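Local coordinates for protein putative pyrazinamidase/nicotinamidase (Streptococcus mutans, PDB 3S2S) that probably hydrolyses nicotinamide and pyrazinamide to the corresponding acids as a zinc-binding member of the isochorismatase family, at residues A[44-50]-A[61-65]; A[84-88]-A[112-116]; A[162-168]-A[191-195]; A[185-189]-A[211-217]. One frame throughout, in Å; residues are numbered along the deposited sequence.

Contact 1: A[44-50]-A[61-65]; sequences YTYDFVA and AQAIS. With CAD (cacodylic acid), chain F.
Y44 and Q62 each donate a side-chain hydrogen bond to a backbone carbonyl across the contact. Y44 OH donates to A61 O over 2.7 Å. The acceptor lies at the edge of the tyrosine ring, near its plane, while the hydroxyl is tilted 32° from the carbonyl plane of A61. Q62 NE2 donates to V49 O over 2.8 Å. This bond is nearly straight, 165° at the hydrogen, and it lies in both the amide plane and the carbonyl plane. The same NE2 also donates to D51 OD1, so the amide has two acceptors.

The apolar contacts fill in around these bonds. The Y44 side chain and I64 run past each other in opposite senses, with CE1 of Y44 3.6 Å from CG1 of I64. Y44 has its CG anti to the backbone N (chi1 -159°), which carries the ring out to the turn at 62-65. V49 CG2 covers one face of that ring, toward its rim. V49 CG1 reaches the other segment instead, 4.0 Å from A61 CB and 3.8 Å from Q62 CG.

The third kind of contact is with the ligand. F48 turns away from 61-65 and turns one ring face to cacodylic acid. The methyl C1 sits over the ring centre, with F48 CZ 3.4 Å from it. H105, a zinc ligand, meets the same phenylalanine ring.

Two side-chain donors thus satisfy the buried carbonyls of A61 and V49 and tie the short helix 46-49, which carries F48 of the ligand pocket, to helix 59-62.

Contact 2: A[84-88]-A[112-116]; sequences FTIDG and GRDLY. With ZN (zinc ion), chain E.
R113 lays one face of its guanidinium over the CA of G88, with NE 3.4 Å from that carbon. The edge of the group is turned to the end of strand 81-87. NE donates to D87 O over 2.8 Å, at 156° at the hydrogen. NH2 donates to the same oxygen and also to I86 O, 3.0 Å away. Both acceptors lie close to the guanidinium plane. For the two NH2 bonds, however, the donor stands well above the carbonyl planes, and the bonds are bent. The chain of R113 bends at chi3 (81°), which turns the NE and NH2 edge onto the two carbonyls. NH2 also forms a salt bridge to D136, so the arginine ties the strand end to a neighbouring strand as well. D87 O accepts a further bond from N106 ND2.

The apolar half lies further back along the strand. L115 crosses F84 and I86 at about right angles. L115 CD1 is 3.8 Å from F84 CE1, and L115 CD2 is 4.1 Å from I86 CD1. The Y123 ring meets F84 edge-to-face, and helix 119-125 also packs on L115.

The D87 side chain leads the other way, to the zinc ion. OD2 binds the metal at 2.0 Å. D87 OD1 lies 2.6 Å from the oxygen of a zinc-bound water, which probably donates to it, and forms a salt bridge to K137 NZ. With R113 holding its carbonyl, D87 is fixed from the main-chain side too. H89, E98, H105 and two waters complete the zinc site, which sits at the C-terminal end of a parallel sheet strand, as in nicotinamidases.

Contact 3: A[162-168]-A[191-195]; sequences LTGVLTD and AVASL. With CAD (cacodylic acid), chain F.
S194 places OG anti to its backbone N (chi1 -175°), and D168 holds CG between its N and carbonyl carbon (chi1 58°); these torsions bring the hydroxyl to the carboxylate. S194 OG donates to D168 OD1 over 2.6 Å, on the syn side and 27° out of the carboxylate plane. L166 CD2 packs 3.8 Å from S194 CA.

The backbones pair in parallel at G164 and V192. G164 N donates to A191 O at 2.8 Å, and A193 N returns a longer bond to G164 O. T167 N then donates to A193 O, from well above the carbonyl plane. V192 crosses T167 at about a right angle, methyl to methyl, with CG2 of each 4.1 Å apart. The T167 hydroxyl finds its partner in H200 ND1, on helix 197-209.

The peptide between V165 and L166 is cis. L166 N donates to cacodylic acid O1 over 2.7 Å, almost straight. C170 N bonds the ligand as well. Two backbone NH groups thus converge on the ligand, consistent with the oxyanion hole of isochorismatase-family cysteine hydrolases, where a cis peptide lies just ahead of the helix that carries the cysteine, here probably C170.

Contact 4: A[185-189]-A[211-217]; sequences IEVVQ and LGATIIE
I185 O and T214 N begin a run of four hydrogen bonds between strands 184-188 and 214-216. T214 N donates to I185 O at 3.0 Å. V187 then uses both its polar backbone atoms: V187 N donates to T214 O, and V187 O accepts from I216 N, each over 2.9 Å. Q189 N closes the run on I216 O. All four are close to straight, 163° to 168° at the hydrogen. Behind the paired residues, I185 N is satisfied by a water that also donates to G212 O, 3.3 Å from it. E186 turns its backbone to the other neighbouring strand, where it bonds V160 and L162.

The charged end of E186 is met by K37 through a salt bridge at OE1. Its aliphatic part lies beside T214, with CG 4.2 Å from T214 CB, and I216 CD1 comes up to E186 CB. On the opposite face V187 and I215 make an apolar patch. There I215 sends CD1 to V187 CB at 4.0 Å. V187 and I215 both pack on L207 of helix 197-209.

The strand axes run in the same direction, 25° apart. This is regular parallel pairing in an alpha/beta fold, with the C-terminal strand 214-216 at the edge of this chain's parallel sheet, beside 184-188.

Contacts 1 and 2 come first along the chain, and contacts 3 and 4 follow with alternating segments. Contacts 1 and 3 both touch cacodylic acid; their centres are about 10 Å apart, and I64 packs on A191. Contact 1 also meets contact 2, where Y44 and Y46 bond the backbone of 112-116. Contacts 3 and 4, centres about 12 Å apart, lie on neighbouring strands 159-165 and 184-188 of one sheet. Contacts 2 and 4 are about 23 Å apart between centres, on opposite sides of the chain's centre, yet reach the same parallel sheet. Contact 2 supplies D87 to zinc, contact 3 hydrogen-bonds the ligand, contact 1 packs F48 on it, and contact 4 lies away.

Contact 1: A[44-50]-A[61-65]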
loop_
_atom_site.group_PDB
_atom_site.type_symbol
_atom_site.label_atom_id
_atom_site.label_comp_id
_atom_site.label_asym_id
_atom_site.label_seq_id
_atom_site.Cartn_x
_atom_site.Cartn_y
_atom_site.Cartn_z
ATOM N N TYR A 44 13.358 -18.604 9.687
ATOM C CA TYR A 44 13.972 -19.616 10.541
ATOM C C TYR A 44 14.978 -20.451 9.751
ATOM O O TYR A 44 14.802 -21.665 9.533
ATOM C CB TYR A 44 12.917 -20.481 11.254
ATOM C CG TYR A 44 13.510 -21.140 12.471
ATOM C CD1 TYR A 44 13.820 -20.384 13.603
ATOM C CD2 TYR A 44 13.801 -22.502 12.473
ATOM C CE1 TYR A 44 14.413 -20.985 14.724
ATOM C CE2 TYR A 44 14.382 -23.115 13.593
ATOM C CZ TYR A 44 14.676 -22.346 14.705
ATOM O OH TYR A 44 15.269 -22.957 15.801
ATOM N N THR A 45 16.037 -19.780 9.299
ATOM C CA THR A 45 16.994 -20.412 8.401
ATOM C C THR A 45 18.376 -20.561 9.033
ATOM O O THR A 45 18.683 -19.990 10.090
ATOM C CB THR A 45 17.169 -19.595 7.103
ATOM O OG1 THR A 45 17.735 -18.319 7.427
ATOM C CG2 THR A 45 15.820 -19.408 6.367
ATOM N N TYR A 46 19.222 -21.334 8.362
ATOM C CA TYR A 46 20.574 -21.567 8.858
ATOM C C TYR A 46 21.350 -20.295 9.176
ATOM O O TYR A 46 21.987 -20.196 10.231
ATOM C CB TYR A 46 21.347 -22.460 7.890
ATOM C CG TYR A 46 21.234 -23.923 8.262
ATOM C CD1 TYR A 46 20.025 -24.611 8.127
ATOM C CD2 TYR A 46 22.333 -24.615 8.749
ATOM C CE1 TYR A 46 19.912 -25.946 8.481
ATOM C CE2 TYR A 46 22.232 -25.961 9.106
ATOM C CZ TYR A 46 21.029 -26.622 8.966
ATOM O OH TYR A 46 20.943 -27.959 9.322
ATOM N N ASP A 47 21.312 -19.304 8.289
ATOM C CA ASP A 47 22.071 -18.079 8.571
ATOM C C ASP A 47 21.621 -17.315 9.812
ATOM O O ASP A 47 22.414 -16.588 10.417
ATOM C CB ASP A 47 22.107 -17.140 7.361
ATOM C CG ASP A 47 23.234 -17.479 6.401
ATOM O OD1 ASP A 47 24.217 -18.134 6.837
ATOM O OD2 ASP A 47 23.126 -17.109 5.223
ATOM N N PHE A 48 20.364 -17.491 10.211
ATOM C CA PHE A 48 19.857 -16.809 11.399
ATOM C C PHE A 48 19.880 -17.646 12.674
ATOM O O PHE A 48 19.655 -17.111 13.760
ATOM C CB PHE A 48 18.432 -16.315 11.163
ATOM C CG PHE A 48 18.360 -15.140 10.232
ATOM C CD1 PHE A 48 18.947 -13.934 10.578
ATOM C CD2 PHE A 48 17.714 -15.243 9.011
ATOM C CE1 PHE A 48 18.879 -12.833 9.712
ATOM C CE2 PHE A 48 17.643 -14.148 8.146
ATOM C CZ PHE A 48 18.234 -12.951 8.507
ATOM N N VAL A 49 20.141 -18.941 12.538
ATOM C CA VAL A 49 19.946 -19.869 13.647
ATOM C C VAL A 49 21.183 -20.723 13.951
ATOM O O VAL A 49 21.529 -20.919 15.118
ATOM C CB VAL A 49 18.737 -20.790 13.391
ATOM C CG1 VAL A 49 18.456 -21.694 14.614
ATOM C CG2 VAL A 49 17.492 -19.936 13.027
ATOM N N ALA A 50 21.828 -21.232 12.905
ATOM C CA ALA A 50 22.888 -22.232 13.072
ATOM C C ALA A 50 24.145 -21.655 13.719
ATOM O O ALA A 50 24.412 -20.458 13.654
ATOM C CB ALA A 50 23.218 -22.883 11.729
ATOM N N ALA A 61 18.038 -18.882 19.459
ATOM C CA ALA A 61 17.247 -19.220 18.269
ATOM C C ALA A 61 17.175 -20.731 18.093
ATOM O O ALA A 61 16.134 -21.276 17.717
ATOM C CB ALA A 61 17.822 -18.558 17.019
ATOM N N GLN A 62 18.272 -21.428 18.409
ATOM C CA GLN A 62 18.266 -22.885 18.270
ATOM C C GLN A 62 17.302 -23.497 19.274
ATOM O O GLN A 62 16.710 -24.544 19.026
ATOM C CB GLN A 62 19.672 -23.456 18.476
ATOM C CG GLN A 62 20.636 -23.162 17.331
ATOM C CD GLN A 62 22.078 -23.118 17.788
ATOM O OE1 GLN A 62 22.449 -23.774 18.764
ATOM N NE2 GLN A 62 22.907 -22.352 17.082
ATOM N N ALA A 63 17.133 -22.822 20.405
ATOM C CA ALA A 63 16.308 -23.347 21.481
ATOM C C ALA A 63 14.855 -23.556 21.070
ATOM O O ALA A 63 14.166 -24.410 21.643
ATOM C CB ALA A 63 16.400 -22.454 22.714
ATOM N N ILE A 64 14.385 -22.805 20.074
ATOM C CA ILE A 64 12.992 -22.934 19.664
ATOM C C ILE A 64 12.752 -23.923 18.535
ATOM O O ILE A 64 11.625 -24.048 18.055
ATOM C CB ILE A 64 12.354 -21.567 19.289
ATOM C CG1 ILE A 64 12.966 -20.992 18.001
ATOM C CG2 ILE A 64 12.499 -20.589 20.448
ATOM C CD1 ILE A 64 12.148 -19.808 17.418
ATOM N N SER A 65 13.795 -24.635 18.127
ATOM C CA SER A 65 13.694 -25.464 16.921
ATOM C C SER A 65 12.582 -26.526 16.982
ATOM O O SER A 65 11.827 -26.703 16.029
ATOM C CB SER A 65 15.044 -26.090 16.575
ATOM O OG SER A 65 14.925 -26.925 15.438
HETATM AS AS CAD F . 15.226 -10.617 10.876
HETATM C C1 CAD F . 15.531 -12.502 10.486
HETATM C C2 CAD F . 16.827 -9.533 10.455
HETATM O O1 CAD F . 14.602 -10.354 12.365
#

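Contact 2: A[84-88]-A[112-116]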
loop_
_atom_site.group_PDB
_atom_site.type_symbol
_atom_site.label_atom_id
_atom_site.label_comp_id
_atom_site.label_asym_id
_atom_site.label_seq_id
_atom_site.Cartn_x
_atom_site.Cartn_y
_atom_site.Cartn_z
ATOM N N PHE A 84 5.986 -19.587 4.578
ATOM C CA PHE A 84 7.407 -19.388 4.882
ATOM C C PHE A 84 7.856 -18.094 4.216
ATOM O O PHE A 84 7.854 -17.994 2.990
ATOM C CB PHE A 84 8.247 -20.580 4.404
ATOM C CG PHE A 84 7.962 -21.843 5.180
ATOM C CD1 PHE A 84 8.653 -22.112 6.341
ATOM C CD2 PHE A 84 6.979 -22.725 4.762
ATOM C CE1 PHE A 84 8.387 -23.242 7.074
ATOM C CE2 PHE A 84 6.698 -23.872 5.490
ATOM C CZ PHE A 84 7.424 -24.135 6.653
ATOM N N THR A 85 8.227 -17.104 5.022
ATOM C CA THR A 85 8.548 -15.786 4.466
ATOM C C THR A 85 10.009 -15.549 4.798
ATOM O O THR A 85 10.388 -15.367 5.958
ATOM C CB THR A 85 7.621 -14.705 5.040
ATOM O OG1 THR A 85 7.790 -14.628 6.466
ATOM C CG2 THR A 85 6.174 -15.048 4.692
ATOM N N ILE A 86 10.833 -15.616 3.756
ATOM C CA ILE A 86 12.257 -15.860 3.934
ATOM C C ILE A 86 13.112 -14.850 3.201
ATOM O O ILE A 86 13.041 -14.733 1.975
ATOM C CB ILE A 86 12.643 -17.258 3.388
ATOM C CG1 ILE A 86 11.720 -18.342 3.962
ATOM C CG2 ILE A 86 14.123 -17.561 3.645
ATOM C CD1 ILE A 86 11.852 -18.578 5.487
ATOM N N ASP A 87 13.960 -14.163 3.966
ATOM C CA ASP A 87 14.926 -13.228 3.405
ATOM C C ASP A 87 15.669 -13.890 2.243
ATOM O O ASP A 87 16.126 -15.033 2.352
ATOM C CB ASP A 87 15.957 -12.914 4.478
ATOM C CG ASP A 87 15.973 -11.471 4.891
ATOM O OD1 ASP A 87 14.954 -10.735 4.727
ATOM O OD2 ASP A 87 17.031 -11.095 5.433
ATOM N N GLY A 88 15.809 -13.167 1.135
ATOM C CA GLY A 88 16.565 -13.665 -0.010
ATOM C C GLY A 88 17.370 -12.515 -0.591
ATOM O O GLY A 88 16.795 -11.623 -1.233
ATOM N N GLY A 112 22.649 -21.115 3.333
ATOM C CA GLY A 112 22.223 -20.231 4.411
ATOM C C GLY A 112 20.716 -20.035 4.479
ATOM O O GLY A 112 20.184 -19.761 5.565
ATOM N N ARG A 113 20.034 -20.170 3.334
ATOM C CA ARG A 113 18.576 -19.990 3.270
ATOM C C ARG A 113 17.813 -21.275 3.589
ATOM O O ARG A 113 16.581 -21.278 3.599
ATOM C CB ARG A 113 18.131 -19.483 1.893
ATOM C CG ARG A 113 18.724 -18.162 1.495
ATOM C CD ARG A 113 18.038 -17.665 0.191
ATOM N NE ARG A 113 16.744 -17.032 0.479
ATOM C CZ ARG A 113 15.640 -17.145 -0.259
ATOM N NH1 ARG A 113 15.613 -17.888 -1.361
ATOM N NH2 ARG A 113 14.539 -16.500 0.114
ATOM N N ASP A 114 18.534 -22.365 3.850
ATOM C CA ASP A 114 17.870 -23.610 4.237
ATOM C C ASP A 114 17.135 -23.395 5.554
ATOM O O ASP A 114 17.675 -22.754 6.445
ATOM C CB ASP A 114 18.881 -24.732 4.468
ATOM C CG ASP A 114 19.481 -25.274 3.181
ATOM O OD1 ASP A 114 18.983 -24.948 2.088
ATOM O OD2 ASP A 114 20.460 -26.044 3.282
ATOM N N LEU A 115 15.935 -23.957 5.684
ATOM C CA LEU A 115 15.237 -23.953 6.966
ATOM C C LEU A 115 15.997 -24.788 8.004
ATOM O O LEU A 115 16.609 -25.819 7.673
ATOM C CB LEU A 115 13.822 -24.502 6.800
ATOM C CG LEU A 115 12.901 -23.624 5.957
ATOM C CD1 LEU A 115 11.652 -24.398 5.547
ATOM C CD2 LEU A 115 12.560 -22.390 6.794
ATOM N N TYR A 116 15.951 -24.351 9.260
ATOM C CA TYR A 116 16.705 -25.017 10.323
ATOM C C TYR A 116 15.813 -25.965 11.112
ATOM O O TYR A 116 14.655 -25.648 11.388
ATOM C CB TYR A 116 17.314 -23.958 11.237
ATOM C CG TYR A 116 18.276 -24.505 12.251
ATOM C CD1 TYR A 116 19.622 -24.620 11.953
ATOM C CD2 TYR A 116 17.835 -24.908 13.504
ATOM C CE1 TYR A 116 20.519 -25.119 12.884
ATOM C CE2 TYR A 116 18.721 -25.387 14.444
ATOM C CZ TYR A 116 20.058 -25.501 14.124
ATOM O OH TYR A 116 20.947 -26.002 15.065
HETATM ZN ZN ZN E . 18.055 -9.342 5.560
HETATM O O HOH W 1 16.001 -8.454 5.290
HETATM O O HOH W 2 17.616 -9.193 7.652
#

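Contact 3: A[162-168]-A[191-195]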
loop_
_atom_site.group_PDB
_atom_site.type_symbol
_atom_site.label_atom_id
_atom_site.label_comp_id
_atom_site.label_asym_id
_atom_site.label_seq_id
_atom_site.Cartn_x
_atom_site.Cartn_y
_atom_site.Cartn_z
ATOM N N LEU A 162 2.228 -15.565 14.337
ATOM C CA LEU A 162 3.619 -15.266 13.996
ATOM C C LEU A 162 4.601 -16.167 14.731
ATOM O O LEU A 162 4.473 -16.364 15.937
ATOM C CB LEU A 162 3.944 -13.804 14.303
ATOM C CG LEU A 162 2.983 -12.803 13.655
ATOM C CD1 LEU A 162 3.465 -11.397 14.005
ATOM C CD2 LEU A 162 2.942 -12.995 12.133
ATOM N N THR A 163 5.561 -16.716 13.992
ATOM C CA THR A 163 6.627 -17.529 14.562
ATOM C C THR A 163 7.916 -17.154 13.849
ATOM O O THR A 163 7.876 -16.616 12.747
ATOM C CB THR A 163 6.403 -19.049 14.301
ATOM O OG1 THR A 163 6.464 -19.316 12.879
ATOM C CG2 THR A 163 5.053 -19.520 14.858
ATOM N N GLY A 164 9.054 -17.467 14.462
ATOM C CA GLY A 164 10.329 -17.274 13.782
ATOM C C GLY A 164 11.229 -16.276 14.481
ATOM O O GLY A 164 11.107 -16.079 15.685
ATOM N N VAL A 165 12.119 -15.642 13.720
ATOM C CA VAL A 165 13.173 -14.777 14.267
ATOM C C VAL A 165 13.326 -13.541 13.374
ATOM O O VAL A 165 12.896 -13.566 12.224
ATOM C CB VAL A 165 14.542 -15.542 14.355
ATOM C CG1 VAL A 165 14.446 -16.728 15.319
ATOM C CG2 VAL A 165 14.966 -16.013 12.983
ATOM N N LEU A 166 13.890 -12.439 13.890
ATOM C CA LEU A 166 14.158 -12.238 15.305
ATOM C C LEU A 166 12.934 -11.497 15.843
ATOM O O LEU A 166 12.295 -10.710 15.115
ATOM C CB LEU A 166 15.386 -11.348 15.498
ATOM C CG LEU A 166 16.770 -11.856 15.079
ATOM C CD1 LEU A 166 17.810 -10.829 15.518
ATOM C CD2 LEU A 166 17.044 -13.182 15.714
ATOM N N THR A 167 12.615 -11.718 17.108
ATOM C CA THR A 167 11.388 -11.167 17.689
ATOM C C THR A 167 11.274 -9.658 17.475
ATOM O O THR A 167 10.189 -9.150 17.142
ATOM C CB THR A 167 11.352 -11.450 19.202
ATOM O OG1 THR A 167 11.838 -12.776 19.438
ATOM C CG2 THR A 167 9.937 -11.345 19.731
ATOM N N ASP A 168 12.389 -8.951 17.671
ATOM C CA ASP A 168 12.403 -7.489 17.655
ATOM C C ASP A 168 12.692 -6.865 16.292
ATOM O O ASP A 168 12.710 -5.638 16.181
ATOM C CB ASP A 168 13.424 -6.961 18.682
ATOM C CG ASP A 168 14.825 -7.482 18.420
ATOM O OD1 ASP A 168 14.983 -8.717 18.332
ATOM O OD2 ASP A 168 15.764 -6.664 18.278
ATOM N N ALA A 191 7.910 -20.053 20.192
ATOM C CA ALA A 191 8.368 -20.233 18.810
ATOM C C ALA A 191 8.822 -18.925 18.157
ATOM O O ALA A 191 8.772 -18.787 16.930
ATOM C CB ALA A 191 7.268 -20.880 17.989
ATOM N N VAL A 192 9.263 -17.970 18.968
ATOM C CA VAL A 192 9.941 -16.771 18.469
ATOM C C VAL A 192 11.173 -16.566 19.325
ATOM O O VAL A 192 11.203 -17.009 20.479
ATOM C CB VAL A 192 9.069 -15.479 18.513
ATOM C CG1 VAL A 192 7.936 -15.555 17.493
ATOM C CG2 VAL A 192 8.530 -15.203 19.914
ATOM N N ALA A 193 12.205 -15.938 18.765
ATOM C CA ALA A 193 13.427 -15.677 19.538
ATOM C C ALA A 193 14.247 -14.521 18.986
ATOM O O ALA A 193 14.127 -14.175 17.819
ATOM C CB ALA A 193 14.299 -16.937 19.610
ATOM N N SER A 194 15.093 -13.929 19.828
ATOM C CA SER A 194 16.071 -12.956 19.347
ATOM C C SER A 194 17.420 -13.238 20.005
ATOM O O SER A 194 17.499 -14.020 20.947
ATOM C CB SER A 194 15.649 -11.522 19.708
ATOM O OG SER A 194 16.547 -10.574 19.122
ATOM N N LEU A 195 18.467 -12.594 19.502
ATOM C CA LEU A 195 19.793 -12.738 20.090
ATOM C C LEU A 195 19.791 -11.984 21.394
ATOM O O LEU A 195 20.267 -12.477 22.433
ATOM C CB LEU A 195 20.859 -12.159 19.161
ATOM C CG LEU A 195 22.302 -12.503 19.540
ATOM C CD1 LEU A 195 23.213 -12.373 18.336
ATOM C CD2 LEU A 195 22.810 -11.641 20.684
HETATM AS AS CAD F . 15.226 -10.617 10.876
HETATM C C1 CAD F . 15.531 -12.502 10.486
HETATM C C2 CAD F . 16.827 -9.533 10.455
HETATM O O1 CAD F . 14.602 -10.354 12.365
#

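Contact 4: A[185-189]-A[211-217]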
loop_
_atom_site.group_PDB
_atom_site.type_symbol
_atom_site.label_atom_id
_atom_site.label_comp_id
_atom_site.label_asym_id
_atom_site.label_seq_id
_atom_site.Cartn_x
_atom_site.Cartn_y
_atom_site.Cartn_z
ATOM N N ILE A 185 -3.712 -10.703 15.501
ATOM C CA ILE A 185 -2.342 -11.221 15.587
ATOM C C ILE A 185 -2.188 -12.104 16.805
ATOM O O ILE A 185 -2.612 -11.734 17.909
ATOM C CB ILE A 185 -1.328 -10.072 15.726
ATOM C CG1 ILE A 185 -1.499 -9.076 14.580
ATOM C CG2 ILE A 185 0.097 -10.612 15.806
ATOM C CD1 ILE A 185 -0.750 -7.759 14.815
ATOM N N GLU A 186 -1.625 -13.289 16.594
ATOM C CA GLU A 186 -1.194 -14.144 17.691
ATOM C C GLU A 186 0.309 -14.301 17.548
ATOM O O GLU A 186 0.836 -14.330 16.432
ATOM C CB GLU A 186 -1.892 -15.504 17.619
ATOM C CG GLU A 186 -3.401 -15.391 17.710
ATOM C CD GLU A 186 -4.122 -16.736 17.697
ATOM O OE1 GLU A 186 -3.602 -17.691 17.095
ATOM O OE2 GLU A 186 -5.215 -16.843 18.309
ATOM N N VAL A 187 1.007 -14.366 18.675
ATOM C CA VAL A 187 2.434 -14.655 18.645
ATOM C C VAL A 187 2.680 -15.847 19.544
ATOM O O VAL A 187 2.238 -15.870 20.694
ATOM C CB VAL A 187 3.257 -13.471 19.163
ATOM C CG1 VAL A 187 4.753 -13.809 19.112
ATOM C CG2 VAL A 187 2.950 -12.223 18.345
ATOM N N VAL A 188 3.377 -16.855 19.040
ATOM C CA VAL A 188 3.601 -18.049 19.847
ATOM C C VAL A 188 4.914 -17.862 20.597
ATOM O O VAL A 188 5.977 -17.898 19.990
ATOM C CB VAL A 188 3.683 -19.303 18.955
ATOM C CG1 VAL A 188 3.927 -20.582 19.801
ATOM C CG2 VAL A 188 2.418 -19.421 18.094
ATOM N N GLN A 189 4.848 -17.613 21.907
ATOM C CA GLN A 189 6.049 -17.203 22.626
ATOM C C GLN A 189 7.182 -18.228 22.545
ATOM O O GLN A 189 8.359 -17.860 22.468
ATOM C CB GLN A 189 5.749 -16.862 24.103
ATOM C CG GLN A 189 7.002 -16.392 24.848
ATOM C CD GLN A 189 6.708 -15.734 26.190
ATOM O OE1 GLN A 189 5.554 -15.491 26.544
ATOM N NE2 GLN A 189 7.766 -15.428 26.937
ATOM N N LEU A 211 0.146 -3.424 20.006
ATOM C CA LEU A 211 -0.604 -4.016 18.896
ATOM C C LEU A 211 -1.812 -4.853 19.281
ATOM O O LEU A 211 -2.564 -5.276 18.413
ATOM C CB LEU A 211 0.324 -4.848 17.997
ATOM C CG LEU A 211 1.593 -4.148 17.526
ATOM C CD1 LEU A 211 2.354 -5.071 16.558
ATOM C CD2 LEU A 211 1.345 -2.791 16.865
ATOM N N GLY A 212 -1.977 -5.130 20.571
ATOM C CA GLY A 212 -3.085 -5.944 21.034
ATOM C C GLY A 212 -2.995 -7.404 20.619
ATOM O O GLY A 212 -4.002 -8.109 20.572
ATOM N N ALA A 213 -1.786 -7.863 20.314
ATOM C CA ALA A 213 -1.587 -9.265 19.949
ATOM C C ALA A 213 -1.838 -10.190 21.134
ATOM O O ALA A 213 -1.615 -9.816 22.289
ATOM C CB ALA A 213 -0.149 -9.485 19.434
ATOM N N THR A 214 -2.261 -11.410 20.837
ATOM C CA THR A 214 -2.367 -12.456 21.846
ATOM C C THR A 214 -1.039 -13.186 21.938
ATOM O O THR A 214 -0.596 -13.787 20.964
ATOM C CB THR A 214 -3.438 -13.473 21.443
ATOM O OG1 THR A 214 -4.686 -12.800 21.276
ATOM C CG2 THR A 214 -3.580 -14.572 22.524
ATOM N N ILE A 215 -0.391 -13.109 23.099
ATOM C CA ILE A 215 0.833 -13.863 23.324
ATOM C C ILE A 215 0.424 -15.221 23.874
ATOM O O ILE A 215 -0.105 -15.332 24.986
ATOM C CB ILE A 215 1.782 -13.142 24.319
ATOM C CG1 ILE A 215 1.961 -11.667 23.921
ATOM C CG2 ILE A 215 3.115 -13.871 24.424
ATOM C CD1 ILE A 215 2.537 -11.431 22.523
ATOM N N ILE A 216 0.631 -16.238 23.080
ATOM C CA ILE A 216 0.324 -17.587 23.450
ATOM C C ILE A 216 1.522 -18.238 24.101
ATOM O O ILE A 216 2.531 -18.393 23.492
ATOM C CB ILE A 216 -0.015 -18.413 22.236
ATOM C CG1 ILE A 216 -1.050 -17.722 21.373
ATOM C CG2 ILE A 216 -0.472 -19.764 22.665
ATOM C CD1 ILE A 216 -1.429 -18.484 20.255
ATOM N N GLU A 217 1.335 -18.636 25.356
ATOM C CA GLU A 217 2.369 -19.093 26.285
ATOM C C GLU A 217 2.087 -20.489 26.859
ATOM O O GLU A 217 1.573 -21.324 26.184
ATOM C CB GLU A 217 2.508 -18.125 27.452
ATOM C CG GLU A 217 2.599 -16.728 27.054
ATOM C CD GLU A 217 2.573 -15.763 28.198
ATOM O OE1 GLU A 217 1.698 -14.918 28.287
ATOM O OE2 GLU A 217 3.470 -15.844 29.014
HETATM O O HOH W 3 -5.005 -9.016 17.571
#